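Local coordinates for protein endoglucanase (Thermotoga maritima, PDB 2FVG) that probably acts as a metal-dependent aminopeptidase of the M42 family, using two divalent metal cations per subunit to cleave residues from the N-termini of peptides, at residues A[166-171]-A[218-222]; A[241-246]-A[272-276]; A[299-303]-A[322-326]. One frame throughout, in Å; residues are numbered along the deposited sequence.

Contact 1 of 3, residues A[166-171]-A[218-222]; sequences FDDRAG and VVETT
The carboxylate of D168 has E220 CA coming obliquely past its oxygen edge on one side of the plane, 3.5 Å from OD1, and the backbone N of its own helix neighbour G171 on the other side, giving OD1 a weak hydrogen bond. At the OD1 end comes the hydroxyl of T221, whose OG1 is 3.2 Å away. At the other end, OD2 lies 2.6 Å from V219 O and also accepts a hydrogen bond from the backbone N of H61, on the neighbouring strand 55-61. With CG anti to the backbone N (chi1 -164°), the carboxylate reaches out from the start of helix 166-180 to the backbone of strand 215-224.

The T221 hydroxyl has a second acceptor in F166 O, 3.0 Å from OG1, and its single proton could go to either oxygen. F166 O is also used by A170 N in the first turn of the helix, while T221 CG2 packs beside the same carbonyl.

The peptide bond between D167 and D168 is cis, a feature known from the co-catalytic site of zinc exopeptidases. Here D167 is predicted to bridge the two metals, while E220 and H61 are predicted ligands of one of them. D168 would thus be a second-shell residue, its OD2 fixing the backbone of H61, whose NE2 is itself hydrogen-bonded to E220 OE2.

Helix and strand approach to 6.2 Å between their axes, running at 138° to each other. The missing side chain of G171 permits this closeness: its CA rests 3.8 Å from V219 CG1, and a side chain there would run into V219 O and D168 OD1. D167 CA packs 3.8 Å from T221 CB. Facing away from the strand, the F166 ring packs on S312 and I314 of strand 312-315.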
ATOM      1  N   PHE A 166       6.290   1.228   0.052  1.00 25.27           N
ATOM      2  CA  PHE A 166       6.073  -0.200  -0.310  1.00 28.13           C
ATOM      3  C   PHE A 166       4.808  -0.694   0.426  1.00 30.31           C
ATOM      4  O   PHE A 166       4.098  -1.600  -0.033  1.00 35.24           O
ATOM      5  CB  PHE A 166       7.290  -1.061  -0.005  1.00 25.37           C
ATOM      6  CG  PHE A 166       8.404  -0.975  -1.043  1.00 24.83           C
ATOM      7  CD1 PHE A 166       8.144  -0.616  -2.358  1.00 28.61           C
ATOM      8  CD2 PHE A 166       9.699  -1.375  -0.708  1.00 26.61           C
ATOM      9  CE1 PHE A 166       9.175  -0.591  -3.316  1.00 27.91           C
ATOM     10  CE2 PHE A 166      10.742  -1.363  -1.660  1.00 28.16           C
ATOM     11  CZ  PHE A 166      10.476  -0.980  -2.962  1.00 25.69           C
ATOM     12  N   ASP A 167       4.555  -0.084   1.577  1.00 31.90           N
ATOM     13  CA  ASP A 167       3.305  -0.257   2.333  1.00 31.84           C
ATOM     14  C   ASP A 167       2.392   0.926   1.911  1.00 31.13           C
ATOM     15  O   ASP A 167       2.575   2.053   2.411  1.00 27.58           O
ATOM     16  CB  ASP A 167       3.599  -0.170   3.829  1.00 32.88           C
ATOM     17  CG  ASP A 167       2.334  -0.158   4.686  1.00 41.72           C
ATOM     18  OD1 ASP A 167       1.259  -0.613   4.225  1.00 40.31           O
ATOM     19  OD2 ASP A 167       2.429   0.308   5.839  1.00 36.31           O
ATOM     20  N   ASP A 168       1.427   0.707   1.005  1.00 30.95           N
ATOM     21  CA  ASP A 168       1.106  -0.594   0.392  1.00 28.31           C
ATOM     22  C   ASP A 168       1.181  -0.579  -1.154  1.00 29.40           C
ATOM     23  O   ASP A 168       0.436  -1.295  -1.860  1.00 30.03           O
ATOM     24  CB  ASP A 168      -0.288  -1.041   0.873  1.00 29.75           C
ATOM     25  CG  ASP A 168      -0.565  -2.524   0.636  1.00 31.66           C
ATOM     26  OD1 ASP A 168       0.406  -3.310   0.488  1.00 31.81           O
ATOM     27  OD2 ASP A 168      -1.768  -2.904   0.587  1.00 24.82           O
ATOM     28  N   ARG A 169       2.116   0.188  -1.705  1.00 28.54           N
ATOM     29  CA  ARG A 169       2.261   0.197  -3.159  1.00 25.48           C
ATOM     30  C   ARG A 169       2.721  -1.175  -3.677  1.00 27.48           C
ATOM     31  O   ARG A 169       2.462  -1.492  -4.838  1.00 28.21           O
ATOM     32  CB  ARG A 169       3.151   1.349  -3.648  1.00 24.56           C
ATOM     33  CG  ARG A 169       2.653   2.763  -3.180  1.00 19.54           C
ATOM     34  CD  ARG A 169       1.489   3.393  -4.025  1.00 14.89           C
ATOM     35  NE  ARG A 169       0.896   4.547  -3.337  1.00 21.97           N
ATOM     36  CZ  ARG A 169       1.426   5.763  -3.299  1.00 23.61           C
ATOM     37  NH1 ARG A 169       2.577   6.025  -3.908  1.00 32.44           N
ATOM     38  NH2 ARG A 169       0.803   6.727  -2.652  1.00 29.56           N
ATOM     39  N   ALA A 170       3.370  -2.005  -2.844  1.00 27.87           N
ATOM     40  CA  ALA A 170       3.746  -3.361  -3.329  1.00 28.97           C
ATOM     41  C   ALA A 170       2.486  -4.215  -3.456  1.00 27.50           C
ATOM     42  O   ALA A 170       2.371  -5.030  -4.363  1.00 30.09           O
ATOM     43  CB  ALA A 170       4.760  -4.047  -2.391  1.00 29.75           C
ATOM     44  N   GLY A 171       1.547  -4.038  -2.521  1.00 26.74           N
ATOM     45  CA  GLY A 171       0.264  -4.738  -2.558  1.00 25.56           C
ATOM     46  C   GLY A 171      -0.528  -4.375  -3.807  1.00 25.26           C
ATOM     47  O   GLY A 171      -1.089  -5.260  -4.474  1.00 28.36           O
ATOM     48  N   VAL A 218      -7.063  -9.453   2.085  1.00 27.44           N
ATOM     49  CA  VAL A 218      -6.388  -8.159   2.149  1.00 23.91           C
ATOM     50  C   VAL A 218      -4.888  -8.406   1.875  1.00 28.03           C
ATOM     51  O   VAL A 218      -4.263  -9.255   2.507  1.00 29.64           O
ATOM     52  CB  VAL A 218      -6.618  -7.468   3.532  1.00 26.33           C
ATOM     53  CG1 VAL A 218      -5.996  -6.109   3.543  1.00 25.30           C
ATOM     54  CG2 VAL A 218      -8.110  -7.355   3.815  1.00 25.01           C
ATOM     55  N   VAL A 219      -4.342  -7.720   0.874  1.00 29.20           N
ATOM     56  CA  VAL A 219      -2.934  -7.815   0.500  1.00 28.09           C
ATOM     57  C   VAL A 219      -2.209  -6.604   1.090  1.00 31.16           C
ATOM     58  O   VAL A 219      -2.448  -5.459   0.679  1.00 29.17           O
ATOM     59  CB  VAL A 219      -2.774  -7.865  -1.026  1.00 29.10           C
ATOM     60  CG1 VAL A 219      -1.298  -7.998  -1.431  1.00 31.02           C
ATOM     61  CG2 VAL A 219      -3.551  -9.098  -1.594  1.00 29.43           C
ATOM     62  N   GLU A 220      -1.371  -6.855   2.092  1.00 29.56           N
ATOM     63  CA  GLU A 220      -0.614  -5.798   2.736  1.00 31.02           C
ATOM     64  C   GLU A 220       0.884  -6.048   2.653  1.00 30.66           C
ATOM     65  O   GLU A 220       1.345  -7.061   2.077  1.00 31.66           O
ATOM     66  CB  GLU A 220      -1.038  -5.660   4.196  1.00 32.57           C
ATOM     67  CG  GLU A 220      -2.468  -5.149   4.334  1.00 40.69           C
ATOM     68  CD  GLU A 220      -2.893  -4.895   5.763  1.00 57.67           C
ATOM     69  OE1 GLU A 220      -2.211  -5.404   6.696  1.00 62.78           O
ATOM     70  OE2 GLU A 220      -3.927  -4.189   5.951  1.00 67.10           O
ATOM     71  N   THR A 221       1.624  -5.094   3.188  1.00 28.86           N
ATOM     72  CA  THR A 221       3.065  -5.142   3.317  1.00 32.90           C
ATOM     73  C   THR A 221       3.290  -4.966   4.817  1.00 34.85           C
ATOM     74  O   THR A 221       2.627  -4.143   5.457  1.00 34.95           O
ATOM     75  CB  THR A 221       3.745  -4.059   2.466  1.00 35.41           C
ATOM     76  OG1 THR A 221       3.391  -4.266   1.091  1.00 35.94           O
ATOM     77  CG2 THR A 221       5.270  -4.160   2.571  1.00 37.71           C
ATOM     78  N   THR A 222       4.126  -5.813   5.409  1.00 34.93           N
ATOM     79  CA  THR A 222       4.377  -5.749   6.852  1.00 35.83           C
ATOM     80  C   THR A 222       5.845  -5.361   7.004  1.00 37.19           C
ATOM     81  O   THR A 222       6.713  -6.080   6.517  1.00 34.89           O
ATOM     82  CB  THR A 222       4.042  -7.103   7.562  1.00 35.84           C
ATOM     83  OG1 THR A 222       4.349  -7.006   8.957  1.00 39.37           O
ATOM     84  CG2 THR A 222       4.836  -8.279   6.960  1.00 31.14           C
TER

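Contact 2 of 3, residues A[241-246]-A[272-276]; sequences DGPAIT and PFQMK
Q274 reaches back along the 241-246 segment, its side-chain amide grasping G242 O through NE2 at 3.0 Å. The bond is fairly straight (160° at the hydrogen), and the acceptor lies close to the plane of the amide, while D241 CB packs over one face of it. NE2 has its strongest partner in H238 O, so both carbonyls help fix the rotation of the group. OE1 is joined to D241 OD2 by a water that donates to both.

In the backbone, A244 pairs with Q274 and I245 with M275 as parallel bridges. Q274 N donates to P243 O at 2.9 Å, and I245 N to Q274 O at 2.9 Å; a weak bond of 3.4 Å runs from K276 N to I245 O, where a second water also bridges the two atoms. The A244 CA-H approaches Q274 O as well. Before the pairing begins, P243 CD touches P272 O at 3.1 Å, and G242, whose N is held by D318 OD1, has no room for a side chain, which would strike P272 O and F273 N.

Beyond this ladder, side chains settle on two faces. On that of I245 and selenomethionine M275, I245 CD1 meets F273 CD2 obliquely at 3.6 Å, the ring being brought beside it by a chi1 of 64° that sets F273 CG between the backbone N and the carbonyl carbon. Helix 256-268 backs this side, I262 under I245, F259 under M275 and A266 beside F273. On the other face lie A244 and Q274. Further along, T246 and K276 run side by side, with OG1 of the threonine 3.8 Å from K276 CG.

Strand 244-245, helix 256-268 and strand 274-275 thereby make a beta-alpha-beta unit, which strand 244-245 joins to strand 297-306 of the main sheet.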
ATOM      1  N   ASP A 241      11.714 -15.304   3.303  1.00 29.20           N
ATOM      2  CA  ASP A 241      10.943 -16.457   3.807  1.00 30.02           C
ATOM      3  C   ASP A 241       9.517 -16.609   3.231  1.00 29.97           C
ATOM      4  O   ASP A 241       8.778 -17.502   3.647  1.00 29.32           O
ATOM      5  CB  ASP A 241      10.949 -16.488   5.349  1.00 30.54           C
ATOM      6  CG  ASP A 241      12.329 -16.847   5.928  1.00 35.49           C
ATOM      7  OD1 ASP A 241      13.277 -17.084   5.151  1.00 38.33           O
ATOM      8  OD2 ASP A 241      12.470 -16.906   7.166  1.00 38.89           O
ATOM      9  N   GLY A 242       9.145 -15.746   2.282  1.00 28.10           N
ATOM     10  CA  GLY A 242       7.846 -15.820   1.600  1.00 27.64           C
ATOM     11  C   GLY A 242       6.771 -14.898   2.151  1.00 27.15           C
ATOM     12  O   GLY A 242       7.006 -14.174   3.110  1.00 28.80           O
ATOM     13  N   PRO A 243       5.597 -14.865   1.494  1.00 27.68           N
ATOM     14  CA  PRO A 243       4.523 -14.054   2.043  1.00 25.11           C
ATOM     15  C   PRO A 243       4.119 -14.557   3.420  1.00 26.00           C
ATOM     16  O   PRO A 243       4.126 -15.784   3.670  1.00 24.09           O
ATOM     17  CB  PRO A 243       3.370 -14.266   1.064  1.00 26.42           C
ATOM     18  CG  PRO A 243       3.714 -15.566   0.320  1.00 25.08           C
ATOM     19  CD  PRO A 243       5.217 -15.529   0.227  1.00 24.37           C
ATOM     20  N   ALA A 244       3.753 -13.617   4.287  1.00 22.42           N
ATOM     21  CA  ALA A 244       3.309 -13.886   5.661  1.00 24.71           C
ATOM     22  C   ALA A 244       1.807 -14.077   5.680  1.00 26.73           C
ATOM     23  O   ALA A 244       1.084 -13.274   5.109  1.00 29.11           O
ATOM     24  CB  ALA A 244       3.672 -12.689   6.604  1.00 18.55           C
ATOM     25  N   ILE A 245       1.334 -15.122   6.363  1.00 27.78           N
ATOM     26  CA  ILE A 245      -0.101 -15.417   6.448  1.00 26.17           C
ATOM     27  C   ILE A 245      -0.536 -15.033   7.868  1.00 29.77           C
ATOM     28  O   ILE A 245      -0.039 -15.589   8.845  1.00 32.76           O
ATOM     29  CB  ILE A 245      -0.366 -16.904   6.053  1.00 29.11           C
ATOM     30  CG1 ILE A 245       0.188 -17.155   4.641  1.00 26.97           C
ATOM     31  CG2 ILE A 245      -1.858 -17.234   6.026  1.00 27.92           C
ATOM     32  CD1 ILE A 245       0.114 -18.599   4.208  1.00 44.25           C
ATOM     33  N   THR A 246      -1.389 -14.014   7.986  1.00 28.48           N
ATOM     34  CA  THR A 246      -1.851 -13.552   9.274  1.00 29.28           C
ATOM     35  C   THR A 246      -2.819 -14.536   9.934  1.00 31.43           C
ATOM     36  O   THR A 246      -3.746 -15.041   9.301  1.00 32.02           O
ATOM     37  CB  THR A 246      -2.489 -12.150   9.153  1.00 31.09           C
ATOM     38  OG1 THR A 246      -1.516 -11.247   8.635  1.00 30.54           O
ATOM     39  CG2 THR A 246      -2.951 -11.630  10.476  1.00 26.32           C
ATOM     40  N   PRO A 272       6.560 -20.790  -0.907  1.00 29.86           N
ATOM     41  CA  PRO A 272       7.084 -20.540   0.430  1.00 30.42           C
ATOM     42  C   PRO A 272       6.225 -19.515   1.134  1.00 30.30           C
ATOM     43  O   PRO A 272       5.744 -18.556   0.507  1.00 31.43           O
ATOM     44  CB  PRO A 272       8.474 -19.943   0.171  1.00 30.68           C
ATOM     45  CG  PRO A 272       8.793 -20.255  -1.247  1.00 30.22           C
ATOM     46  CD  PRO A 272       7.500 -20.364  -1.963  1.00 29.52           C
ATOM     47  N   PHE A 273       6.023 -19.705   2.430  1.00 29.72           N
ATOM     48  CA  PHE A 273       5.234 -18.746   3.196  1.00 26.32           C
ATOM     49  C   PHE A 273       5.769 -18.773   4.595  1.00 28.86           C
ATOM     50  O   PHE A 273       6.533 -19.677   4.935  1.00 28.76           O
ATOM     51  CB  PHE A 273       3.745 -19.115   3.211  1.00 24.98           C
ATOM     52  CG  PHE A 273       3.437 -20.445   3.914  1.00 27.46           C
ATOM     53  CD1 PHE A 273       3.603 -21.653   3.252  1.00 29.17           C
ATOM     54  CD2 PHE A 273       2.969 -20.470   5.229  1.00 28.62           C
ATOM     55  CE1 PHE A 273       3.327 -22.884   3.900  1.00 27.87           C
ATOM     56  CE2 PHE A 273       2.681 -21.682   5.873  1.00 26.62           C
ATOM     57  CZ  PHE A 273       2.861 -22.886   5.209  1.00 31.44           C
ATOM     58  N   GLN A 274       5.387 -17.783   5.395  1.00 27.08           N
ATOM     59  CA  GLN A 274       5.788 -17.761   6.797  1.00 29.33           C
ATOM     60  C   GLN A 274       4.605 -17.278   7.597  1.00 27.82           C
ATOM     61  O   GLN A 274       3.643 -16.789   7.016  1.00 27.89           O
ATOM     62  CB  GLN A 274       7.006 -16.839   7.043  1.00 29.60           C
ATOM     63  CG  GLN A 274       6.818 -15.362   6.631  1.00 27.39           C
ATOM     64  CD  GLN A 274       8.113 -14.576   6.716  1.00 26.53           C
ATOM     65  OE1 GLN A 274       8.826 -14.664   7.706  1.00 21.06           O
ATOM     66  NE2 GLN A 274       8.429 -13.803   5.671  1.00 22.49           N
HETATM   67  N   MSE A 275       4.661 -17.460   8.914  1.00 26.16           N
HETATM   68  CA  MSE A 275       3.655 -16.919   9.810  1.00 27.46           C
HETATM   69  C   MSE A 275       3.982 -15.461   9.985  1.00 28.88           C
HETATM   70  O   MSE A 275       5.127 -15.058   9.921  1.00 29.27           O
HETATM   71  CB  MSE A 275       3.696 -17.578  11.182  1.00 28.47           C
HETATM   72  CG  MSE A 275       3.477 -19.081  11.158  1.00 37.34           C
HETATM   73 SE   MSE A 275       1.700 -19.533  10.414  1.00 52.87          SE
HETATM   74  CE  MSE A 275       1.841 -21.538  10.349  1.00 41.63           C
ATOM     75  N   LYS A 276       2.956 -14.674  10.226  1.00 30.61           N
ATOM     76  CA  LYS A 276       3.102 -13.274  10.449  1.00 32.33           C
ATOM     77  C   LYS A 276       3.587 -13.067  11.891  1.00 35.48           C
ATOM     78  O   LYS A 276       2.932 -13.508  12.842  1.00 36.88           O
ATOM     79  CB  LYS A 276       1.742 -12.635  10.224  1.00 32.17           C
ATOM     80  CG  LYS A 276       1.591 -11.233  10.777  1.00 28.87           C
ATOM     81  CD  LYS A 276       2.201 -10.202   9.896  1.00 33.47           C
ATOM     82  CE  LYS A 276       2.098  -8.836  10.575  1.00 42.65           C
ATOM     83  NZ  LYS A 276       0.722  -8.511  11.069  1.00 52.67           N
TER
HETATM   84  O   HOH W   1      10.289 -16.993   8.741  1.00 48.26           O
HETATM   85  O   HOH W   2       0.450 -15.890  11.686  1.00 55.68           O

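Contact 3 of 3, residues A[299-303]-A[322-326]; sequences VISTP and TKKLI
I300 and T302 of strand 297-306 meet T322, L325 and I326 of helix 316-332, which packs against the central mixed sheet in the alpha/beta manner of zinc exopeptidase catalytic domains. The two elements run nearly antiparallel, at 163°, with their axes 9.6 Å apart, and all five touching residues are buried.

The polar part is one hydroxyl pair. T302 OG1 and T322 OG1 are 3.2 Å apart and hydrogen-bonded, the two side chains meeting at a slant; how the protons are shared is not settled. T322 OG1 is also bonded to D318 O one turn earlier in the helix, so it links the strand's hydroxyl to the helix backbone. The rotation that puts this oxygen beside the T322 backbone N (chi1 -54°) leaves CG2 turned to the strand, 4.1 Å from I300 CG2. With a valine here, T302 OG1 would probably lose its partner on the helix and D318 O its side-chain bond, leaving the T302 hydroxyl freer to turn.

The remaining contacts are apolar, with L325 and I326 both meeting the end of I300. L325 also packs on I262, T265 and A266 of helix 256-268, and I262 touches I300 too, so that three elements share this patch. I326 extends the patch to I217 and V219 of strand 215-224 and V178 of helix 166-180. Its bend at chi2 (-54°) swings its tip back to the strand. I300, extended beyond CG1, pushes CD1 to within 4.0 Å of L325 CD2 and 3.7 Å of I326 CD1.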
ATOM      1  N   VAL A 299      -5.583 -12.311   5.468  1.00 26.66           N
ATOM      2  CA  VAL A 299      -4.597 -11.255   5.226  1.00 24.14           C
ATOM      3  C   VAL A 299      -3.296 -11.921   4.811  1.00 24.21           C
ATOM      4  O   VAL A 299      -2.835 -12.877   5.457  1.00 24.28           O
ATOM      5  CB  VAL A 299      -4.348 -10.365   6.469  1.00 23.96           C
ATOM      6  CG1 VAL A 299      -3.366  -9.244   6.150  1.00 23.43           C
ATOM      7  CG2 VAL A 299      -5.649  -9.774   6.997  1.00 26.76           C
ATOM      8  N   ILE A 300      -2.734 -11.442   3.710  1.00 24.55           N
ATOM      9  CA  ILE A 300      -1.465 -11.908   3.179  1.00 25.76           C
ATOM     10  C   ILE A 300      -0.529 -10.699   3.028  1.00 27.49           C
ATOM     11  O   ILE A 300      -0.911  -9.662   2.468  1.00 28.85           O
ATOM     12  CB  ILE A 300      -1.687 -12.615   1.848  1.00 28.08           C
ATOM     13  CG1 ILE A 300      -2.542 -13.864   2.088  1.00 26.99           C
ATOM     14  CG2 ILE A 300      -0.371 -13.060   1.241  1.00 30.28           C
ATOM     15  CD1 ILE A 300      -3.076 -14.485   0.827  1.00 21.09           C
ATOM     16  N   SER A 301       0.685 -10.817   3.547  1.00 25.97           N
ATOM     17  CA  SER A 301       1.608  -9.702   3.494  1.00 27.43           C
ATOM     18  C   SER A 301       2.962 -10.029   2.883  1.00 28.42           C
ATOM     19  O   SER A 301       3.539 -11.098   3.129  1.00 31.69           O
ATOM     20  CB  SER A 301       1.856  -9.179   4.915  1.00 27.85           C
ATOM     21  OG  SER A 301       0.655  -8.833   5.554  1.00 29.12           O
ATOM     22  N   THR A 302       3.456  -9.098   2.084  1.00 26.53           N
ATOM     23  CA  THR A 302       4.810  -9.152   1.576  1.00 26.55           C
ATOM     24  C   THR A 302       5.688  -8.556   2.702  1.00 24.12           C
ATOM     25  O   THR A 302       5.404  -7.470   3.207  1.00 24.00           O
ATOM     26  CB  THR A 302       4.957  -8.319   0.281  1.00 25.28           C
ATOM     27  OG1 THR A 302       4.074  -8.854  -0.704  1.00 35.47           O
ATOM     28  CG2 THR A 302       6.409  -8.397  -0.285  1.00 19.98           C
ATOM     29  N   PRO A 303       6.733  -9.282   3.133  1.00 24.48           N
ATOM     30  CA  PRO A 303       7.634  -8.724   4.159  1.00 23.04           C
ATOM     31  C   PRO A 303       8.423  -7.529   3.612  1.00 23.79           C
ATOM     32  O   PRO A 303       8.740  -7.489   2.430  1.00 26.55           O
ATOM     33  CB  PRO A 303       8.620  -9.879   4.438  1.00 22.56           C
ATOM     34  CG  PRO A 303       7.968 -11.102   3.893  1.00 24.42           C
ATOM     35  CD  PRO A 303       7.134 -10.637   2.721  1.00 20.66           C
ATOM     36  N   THR A 322       3.927 -13.987  -3.322  1.00 20.83           N
ATOM     37  CA  THR A 322       2.685 -13.346  -2.904  1.00 23.61           C
ATOM     38  C   THR A 322       1.736 -13.298  -4.107  1.00 24.54           C
ATOM     39  O   THR A 322       0.566 -13.693  -4.005  1.00 25.78           O
ATOM     40  CB  THR A 322       2.928 -11.925  -2.423  1.00 20.55           C
ATOM     41  OG1 THR A 322       3.924 -11.946  -1.399  1.00 23.86           O
ATOM     42  CG2 THR A 322       1.627 -11.318  -1.840  1.00 24.99           C
ATOM     43  N   LYS A 323       2.246 -12.825  -5.245  1.00 23.59           N
ATOM     44  CA  LYS A 323       1.483 -12.774  -6.481  1.00 21.47           C
ATOM     45  C   LYS A 323       1.015 -14.183  -6.876  1.00 22.87           C
ATOM     46  O   LYS A 323      -0.135 -14.362  -7.281  1.00 22.45           O
ATOM     47  CB  LYS A 323       2.335 -12.161  -7.595  1.00 23.52           C
ATOM     48  CG  LYS A 323       1.675 -12.170  -8.970  1.00 29.31           C
ATOM     49  CD  LYS A 323       2.666 -12.008 -10.115  1.00 38.59           C
ATOM     50  CE  LYS A 323       3.352 -13.331 -10.483  1.00 48.52           C
ATOM     51  NZ  LYS A 323       4.274 -13.197 -11.663  1.00 48.54           N
ATOM     52  N   LYS A 324       1.894 -15.184  -6.783  1.00 23.89           N
ATOM     53  CA  LYS A 324       1.506 -16.563  -7.115  1.00 23.69           C
ATOM     54  C   LYS A 324       0.359 -17.029  -6.230  1.00 21.92           C
ATOM     55  O   LYS A 324      -0.616 -17.563  -6.712  1.00 23.00           O
ATOM     56  CB  LYS A 324       2.666 -17.546  -6.954  1.00 22.54           C
ATOM     57  CG  LYS A 324       3.676 -17.627  -8.094  1.00 32.24           C
ATOM     58  CD  LYS A 324       4.660 -18.767  -7.793  1.00 28.64           C
ATOM     59  CE  LYS A 324       5.754 -18.923  -8.841  1.00 44.67           C
ATOM     60  NZ  LYS A 324       6.707 -17.784  -8.848  1.00 49.15           N
ATOM     61  N   LEU A 325       0.494 -16.827  -4.926  1.00 22.42           N
ATOM     62  CA  LEU A 325      -0.521 -17.225  -3.948  1.00 24.26           C
ATOM     63  C   LEU A 325      -1.887 -16.568  -4.177  1.00 23.64           C
ATOM     64  O   LEU A 325      -2.904 -17.236  -4.111  1.00 24.86           O
ATOM     65  CB  LEU A 325      -0.029 -16.953  -2.516  1.00 24.32           C
ATOM     66  CG  LEU A 325      -0.874 -17.447  -1.344  1.00 24.27           C
ATOM     67  CD1 LEU A 325      -1.188 -18.953  -1.463  1.00 21.54           C
ATOM     68  CD2 LEU A 325      -0.181 -17.137  -0.030  1.00 24.02           C
ATOM     69  N   ILE A 326      -1.907 -15.268  -4.428  1.00 22.90           N
ATOM     70  CA  ILE A 326      -3.147 -14.559  -4.698  1.00 22.66           C
ATOM     71  C   ILE A 326      -3.786 -15.123  -5.982  1.00 24.60           C
ATOM     72  O   ILE A 326      -4.990 -15.337  -6.034  1.00 28.40           O
ATOM     73  CB  ILE A 326      -2.905 -13.025  -4.899  1.00 23.54           C
ATOM     74  CG1 ILE A 326      -2.366 -12.335  -3.629  1.00 26.46           C
ATOM     75  CG2 ILE A 326      -4.177 -12.327  -5.350  1.00 19.55           C
ATOM     76  CD1 ILE A 326      -3.211 -12.571  -2.386  1.00 33.88           C
TER

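Strand 297-306, half of contact 3, lies between strands of contacts 1 and 2 in the sheet. It pairs in parallel with strand 215-224 of contact 1, where E220 N meets I300 O at 2.9 Å, and antiparallel with strand 244-245 of contact 2, where A244 N meets S301 O at 2.8 Å. Contact 1 holds the predicted metal ligands D167 and E220. From there, the centre of contact 3 is 9 Å away and that of contact 2 is 13 Å away. Contact 2 still approaches the site: the K276 side chain is about 6 Å from that of E220, and K276 CE packs 3.3 Å from T222 OG1. I300, in contact 3, is about 7 Å from E220, side chain to side chain.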